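Long-range contacts in CrtC domain-containing protein (PDB 7A0Q), which is a kievitone hydratase, a fungal lyase that probably detoxifies the bean phytoalexin kievitone by adding water to its prenyl side chain: residues E319-F324 and Q334-V339; P284-L289 and D296-S301. One frame throughout, in Å; residues are numbered along the deposited sequence. Where two conformers were deposited one is given.

Contact 1: E319-F324 and Q334-V339; sequences EGFITF and QGYGLV
Gly320, Ile322 and Phe324 pair through six backbone hydrogen bonds with Val339, Gly337 and Gly335, joining two antiparallel strands whose axes approach to 4.4 Å and run at 151°. On strand 334-339 two of the paired residues are glycines, Gly335 and Gly337, and each lies beneath a larger side chain from the partner strand. The Phe324 ring, placed by chi1 of 64°, folds across the strand and lays one face on Gly335, whose CA makes a CH-pi contact 3.9 Å from the ring centroid. Next along this face, Ile322 sets CG1 3.5 Å from Gly337 C, and its CG2 presses on Val339 CG1 at 3.4 Å, a tight contact; the two side chains cross at about a right angle. The two strands form the last hairpin of the C-terminal lipocalin-like barrel, and strand 331-343 closes it by pairing with strand 218-225, from which Phe222 and Leu224 meet Ile322. On the other face, Phe321 swings CG anti to its N (chi1 -176°), bringing CD1 3.3 Å from Gly337 O and CE1 3.8 Å from Tyr336 CB. The Tyr336 ring leads away from the hairpin to the N-terminal domain, where its OH hydrogen-bonds to His202 NE2.

Contact 2: P284-L289 and D296-S301; sequences PLDWKL and DFKLSS
Trp287 and Leu289 pair with Leu299 and Phe297 as hydrogen-bonded partners in two antiparallel strands whose axes come within 4.7 Å at 168°, and one further backbone bond, from Ser301 N to Leu285 O, extends the pairing. On the face that carries Asp286, Lys288, Lys298 and Ser300, the polar groups form a small network. Ser300 OG donates to Asp286 OD1 at 2.7 Å, meeting the carboxylate oxygen nearly end-on to its C-O bond. The chain of Lys298, bent at chi2, chi3 and chi4, curls back over the neighbouring strand, with CE 3.3 Å from Trp287 O. This curl carries its NZ to within 3.2 Å of Ser300 OG, and to a long, weak salt bridge of 3.5 Å with Asp286 OD1. The other carboxylate oxygen of Asp286 is held by a salt bridge to Arg272 on strand 259-275, so the group is gripped from two strands, which probably helps to keep it ionised. The Lys288 side chain contributes its aliphatic part, laying CG against Lys298 CD.

The opposite face is apolar. Leu299 CD1 reaches between two residues of the facing strand, 3.7 Å from Leu289 CG and 4.0 Å from Trp287 CB, and the leucine side chains cross at about a right angle. The Trp287 indole, with CG anti to its carbonyl carbon (chi1 -57°), points the CZ3 edge of its six-membered ring at Ser301 N, while Phe222 meets it edge-to-face. Leu289 and Leu299 also touch Phe222, from strand 218-225 across the barrel. Here the polar face is the outer one and the apolar face lines the interior; a hairpin of successive antiparallel strands around an apolar interior is characteristic of up-and-down barrels such as this lipocalin-like domain of the calycin clan.

Overall arrangement
Both contacts belong to the closed eight-stranded antiparallel barrel of the C-terminal lipocalin-like domain, with their centres about 9 Å apart. Contact 2 comes first along the chain and joins strands 282-291 and 295-308; contact 1 follows and joins strands 317-328 and 331-343. The two hairpins are therefore consecutive in the up-and-down order, and their adjoining strands, 295-308 and 317-328, are neighbours in the barrel. A probable hydrogen bond from Ser300 N to Thr323 O bridges this seam, where Phe324 also packs on Phe297. Contact 1 touches the N-terminal lipocalin domain through Phe321, Tyr336 and Leu338, whereas contact 2 lies farther from the chain centre, about 17 Å against 11 Å.

Contact 1: E319-F324 and Q334-V339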
loop_
_atom_site.group_PDB
_atom_site.type_symbol
_atom_site.label_atom_id
_atom_site.label_comp_id
_atom_site.label_asym_id
_atom_site.label_seq_id
_atom_site.Cartn_x
_atom_site.Cartn_y
_atom_site.Cartn_z
ATOM N N GLU A 319 2.455 7.994 -4.690
ATOM C CA GLU A 319 1.673 6.786 -4.431
ATOM C C GLU A 319 0.914 6.477 -5.712
ATOM O O GLU A 319 -0.213 6.934 -5.902
ATOM C CB GLU A 319 0.745 6.971 -3.253
ATOM C CG GLU A 319 1.431 7.341 -1.981
ATOM C CD GLU A 319 1.884 6.132 -1.203
ATOM O OE1 GLU A 319 1.665 4.989 -1.667
ATOM O OE2 GLU A 319 2.457 6.339 -0.117
ATOM N N GLY A 320 1.539 5.693 -6.583
ATOM C CA GLY A 320 1.096 5.611 -7.957
ATOM C C GLY A 320 0.673 4.234 -8.422
ATOM O O GLY A 320 1.358 3.236 -8.184
ATOM N N PHE A 321 -0.473 4.181 -9.091
ATOM C CA PHE A 321 -0.851 2.988 -9.834
ATOM C C PHE A 321 0.174 2.731 -10.931
ATOM O O PHE A 321 0.611 3.659 -11.614
ATOM C CB PHE A 321 -2.242 3.188 -10.442
ATOM C CG PHE A 321 -2.780 1.994 -11.164
ATOM C CD1 PHE A 321 -2.953 0.782 -10.513
ATOM C CD2 PHE A 321 -3.146 2.091 -12.504
ATOM C CE1 PHE A 321 -3.472 -0.318 -11.184
ATOM C CE2 PHE A 321 -3.664 0.998 -13.186
ATOM C CZ PHE A 321 -3.833 -0.212 -12.533
ATOM N N ILE A 322 0.569 1.466 -11.084
ATOM C CA ILE A 322 1.572 1.066 -12.067
ATOM C C ILE A 322 1.090 -0.184 -12.790
ATOM O O ILE A 322 0.283 -0.961 -12.269
ATOM C CB ILE A 322 2.959 0.797 -11.426
ATOM C CG1 ILE A 322 2.873 -0.378 -10.443
ATOM C CG2 ILE A 322 3.520 2.057 -10.752
ATOM C CD1 ILE A 322 4.229 -0.860 -9.910
ATOM N N THR A 323 1.593 -0.379 -14.010
ATOM C CA THR A 323 1.440 -1.634 -14.729
ATOM C C THR A 323 2.824 -2.181 -15.040
ATOM O O THR A 323 3.822 -1.456 -14.993
ATOM C CB THR A 323 0.643 -1.468 -16.035
ATOM O OG1 THR A 323 1.346 -0.561 -16.893
ATOM C CG2 THR A 323 -0.763 -0.928 -15.763
ATOM N N PHE A 324 2.898 -3.475 -15.336
ATOM C CA PHE A 324 4.207 -4.034 -15.623
ATOM C C PHE A 324 4.076 -5.261 -16.508
ATOM O O PHE A 324 3.025 -5.904 -16.586
ATOM C CB PHE A 324 4.995 -4.374 -14.339
ATOM C CG PHE A 324 4.365 -5.443 -13.482
ATOM C CD1 PHE A 324 3.478 -5.106 -12.467
ATOM C CD2 PHE A 324 4.682 -6.779 -13.669
ATOM C CE1 PHE A 324 2.906 -6.087 -11.672
ATOM C CE2 PHE A 324 4.113 -7.764 -12.882
ATOM C CZ PHE A 324 3.216 -7.415 -11.880
ATOM N N GLN A 334 2.162 -10.383 -17.010
ATOM C CA GLN A 334 1.861 -8.964 -16.894
ATOM C C GLN A 334 1.036 -8.762 -15.631
ATOM O O GLN A 334 0.440 -9.703 -15.098
ATOM C CB GLN A 334 1.114 -8.436 -18.126
ATOM C CG GLN A 334 -0.213 -9.120 -18.371
ATOM C CD GLN A 334 -0.928 -8.583 -19.599
ATOM O OE1 GLN A 334 -0.306 -8.307 -20.623
ATOM N NE2 GLN A 334 -2.239 -8.421 -19.492
ATOM N N GLY A 335 1.021 -7.532 -15.139
ATOM C CA GLY A 335 0.221 -7.252 -13.966
ATOM C C GLY A 335 0.150 -5.776 -13.677
ATOM O O GLY A 335 0.496 -4.944 -14.518
ATOM N N TYR A 336 -0.300 -5.468 -12.462
ATOM C CA TYR A 336 -0.523 -4.097 -12.032
ATOM C C TYR A 336 -0.236 -4.024 -10.539
ATOM O O TYR A 336 -0.046 -5.044 -9.871
ATOM C CB TYR A 336 -1.959 -3.639 -12.328
ATOM C CG TYR A 336 -2.992 -4.463 -11.583
ATOM C CD1 TYR A 336 -3.346 -4.153 -10.267
ATOM C CD2 TYR A 336 -3.604 -5.560 -12.183
ATOM C CE1 TYR A 336 -4.269 -4.922 -9.567
ATOM C CE2 TYR A 336 -4.541 -6.325 -11.498
ATOM C CZ TYR A 336 -4.866 -6.003 -10.193
ATOM O OH TYR A 336 -5.783 -6.758 -9.506
ATOM N N GLY A 337 -0.227 -2.806 -10.018
ATOM C CA GLY A 337 -0.030 -2.636 -8.588
ATOM C C GLY A 337 0.209 -1.190 -8.249
ATOM O O GLY A 337 -0.346 -0.290 -8.884
ATOM N N LEU A 338 1.053 -0.975 -7.244
ATOM C CA LEU A 338 1.314 0.375 -6.765
ATOM C C LEU A 338 2.790 0.533 -6.431
ATOM O O LEU A 338 3.433 -0.401 -5.937
ATOM C CB LEU A 338 0.446 0.698 -5.536
ATOM C CG LEU A 338 0.629 2.087 -4.909
ATOM C CD1 LEU A 338 -0.711 2.668 -4.472
ATOM C CD2 LEU A 338 1.618 2.031 -3.727
ATOM N N VAL A 339 3.329 1.714 -6.730
ATOM C CA VAL A 339 4.657 2.110 -6.279
ATOM C C VAL A 339 4.501 3.237 -5.272
ATOM O O VAL A 339 3.716 4.175 -5.482
ATOM C CB VAL A 339 5.575 2.524 -7.444
ATOM C CG1 VAL A 339 5.032 3.744 -8.169
ATOM C CG2 VAL A 339 6.972 2.782 -6.908
#

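Contact 2: P284-L289 and D296-S301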
loop_
_atom_site.group_PDB
_atom_site.type_symbol
_atom_site.label_atom_id
_atom_site.label_comp_id
_atom_site.label_asym_id
_atom_site.label_seq_id
_atom_site.Cartn_x
_atom_site.Cartn_y
_atom_site.Cartn_z
ATOM N N PRO A 284 11.322 9.270 -10.546
ATOM C CA PRO A 284 11.308 8.454 -11.761
ATOM C C PRO A 284 9.924 7.856 -11.971
ATOM O O PRO A 284 9.140 7.700 -11.030
ATOM C CB PRO A 284 12.342 7.367 -11.467
ATOM C CG PRO A 284 12.252 7.196 -9.969
ATOM C CD PRO A 284 11.933 8.559 -9.406
ATOM N N LEU A 285 9.622 7.512 -13.226
ATOM C CA LEU A 285 8.301 6.998 -13.581
ATOM C C LEU A 285 8.343 5.626 -14.245
ATOM O O LEU A 285 7.302 5.129 -14.675
ATOM C CB LEU A 285 7.559 7.988 -14.485
ATOM C CG LEU A 285 7.102 9.287 -13.827
ATOM C CD1 LEU A 285 6.251 10.083 -14.799
ATOM C CD2 LEU A 285 6.308 9.014 -12.540
ATOM N N ASP A 286 9.514 4.999 -14.339
ATOM C CA ASP A 286 9.636 3.630 -14.820
ATOM C C ASP A 286 10.730 2.951 -14.015
ATOM O O ASP A 286 11.599 3.614 -13.452
ATOM C CB ASP A 286 9.963 3.567 -16.325
ATOM C CG ASP A 286 8.893 4.229 -17.178
ATOM O OD1 ASP A 286 7.931 3.543 -17.578
ATOM O OD2 ASP A 286 9.004 5.445 -17.429
ATOM N N TRP A 287 10.665 1.621 -13.950
ATOM C CA TRP A 287 11.595 0.850 -13.131
ATOM C C TRP A 287 11.846 -0.504 -13.774
ATOM O O TRP A 287 11.029 -1.018 -14.545
ATOM C CB TRP A 287 11.065 0.628 -11.692
ATOM C CG TRP A 287 10.752 1.884 -10.949
ATOM C CD1 TRP A 287 11.555 2.536 -10.061
ATOM C CD2 TRP A 287 9.546 2.645 -11.036
ATOM N NE1 TRP A 287 10.926 3.667 -9.599
ATOM C CE2 TRP A 287 9.690 3.756 -10.182
ATOM C CE3 TRP A 287 8.357 2.494 -11.755
ATOM C CZ2 TRP A 287 8.690 4.719 -10.034
ATOM C CZ3 TRP A 287 7.366 3.448 -11.603
ATOM C CH2 TRP A 287 7.540 4.546 -10.747
ATOM N N LYS A 288 12.981 -1.096 -13.411
ATOM C CA LYS A 288 13.227 -2.513 -13.608
ATOM C C LYS A 288 13.498 -3.165 -12.260
ATOM O O LYS A 288 14.193 -2.591 -11.414
ATOM C CB LYS A 288 14.412 -2.754 -14.558
ATOM C CG LYS A 288 14.064 -2.541 -16.028
ATOM C CD LYS A 288 15.238 -2.864 -16.949
ATOM C CE LYS A 288 15.342 -1.856 -18.087
ATOM N NZ LYS A 288 16.054 -2.409 -19.278
ATOM N N LEU A 289 12.945 -4.365 -12.068
ATOM C CA LEU A 289 13.251 -5.204 -10.916
ATOM C C LEU A 289 13.688 -6.567 -11.415
ATOM O O LEU A 289 13.027 -7.158 -12.273
ATOM C CB LEU A 289 12.045 -5.376 -9.992
ATOM C CG LEU A 289 11.458 -4.124 -9.343
ATOM C CD1 LEU A 289 10.095 -4.441 -8.722
ATOM C CD2 LEU A 289 12.395 -3.556 -8.294
ATOM N N ASP A 296 11.993 -11.207 -13.759
ATOM C CA ASP A 296 12.357 -9.814 -13.959
ATOM C C ASP A 296 11.159 -9.066 -14.517
ATOM O O ASP A 296 10.299 -9.641 -15.188
ATOM C CB ASP A 296 13.596 -9.640 -14.870
ATOM C CG ASP A 296 13.505 -10.419 -16.165
ATOM O OD1 ASP A 296 12.387 -10.647 -16.668
ATOM O OD2 ASP A 296 14.568 -10.801 -16.694
ATOM N N PHE A 297 11.098 -7.778 -14.203
ATOM C CA PHE A 297 9.908 -6.977 -14.446
ATOM C C PHE A 297 10.285 -5.591 -14.936
ATOM O O PHE A 297 11.276 -5.010 -14.487
ATOM C CB PHE A 297 9.054 -6.868 -13.173
ATOM C CG PHE A 297 8.749 -8.197 -12.545
ATOM C CD1 PHE A 297 7.612 -8.897 -12.901
ATOM C CD2 PHE A 297 9.631 -8.766 -11.632
ATOM C CE1 PHE A 297 7.339 -10.139 -12.338
ATOM C CE2 PHE A 297 9.371 -10.004 -11.070
ATOM C CZ PHE A 297 8.227 -10.689 -11.415
ATOM N N LYS A 298 9.470 -5.070 -15.856
ATOM C CA LYS A 298 9.578 -3.712 -16.371
ATOM C C LYS A 298 8.294 -2.997 -15.975
ATOM O O LYS A 298 7.214 -3.367 -16.442
ATOM C CB LYS A 298 9.760 -3.723 -17.891
ATOM C CG LYS A 298 9.725 -2.356 -18.545
ATOM C CD LYS A 298 10.885 -1.474 -18.103
ATOM C CE LYS A 298 10.397 -0.115 -17.611
ATOM N NZ LYS A 298 9.364 0.491 -18.513
ATOM N N LEU A 299 8.402 -1.991 -15.110
ATOM C CA LEU A 299 7.242 -1.373 -14.480
ATOM C C LEU A 299 7.128 0.092 -14.887
ATOM O O LEU A 299 8.137 0.786 -15.041
ATOM C CB LEU A 299 7.328 -1.502 -12.949
ATOM C CG LEU A 299 7.761 -2.878 -12.422
ATOM C CD1 LEU A 299 9.266 -2.952 -12.088
ATOM C CD2 LEU A 299 6.901 -3.293 -11.215
ATOM N N SER A 300 5.892 0.566 -15.049
ATOM C CA SER A 300 5.652 1.919 -15.540
ATOM C C SER A 300 4.516 2.567 -14.772
ATOM O O SER A 300 3.447 1.969 -14.615
ATOM C CB SER A 300 5.323 1.909 -17.035
ATOM O OG SER A 300 6.369 1.291 -17.758
ATOM N N SER A 301 4.741 3.792 -14.313
ATOM C CA SER A 301 3.667 4.530 -13.672
ATOM C C SER A 301 2.569 4.831 -14.689
ATOM O O SER A 301 2.845 5.180 -15.842
ATOM C CB SER A 301 4.199 5.816 -13.049
ATOM O OG SER A 301 3.178 6.476 -12.318
#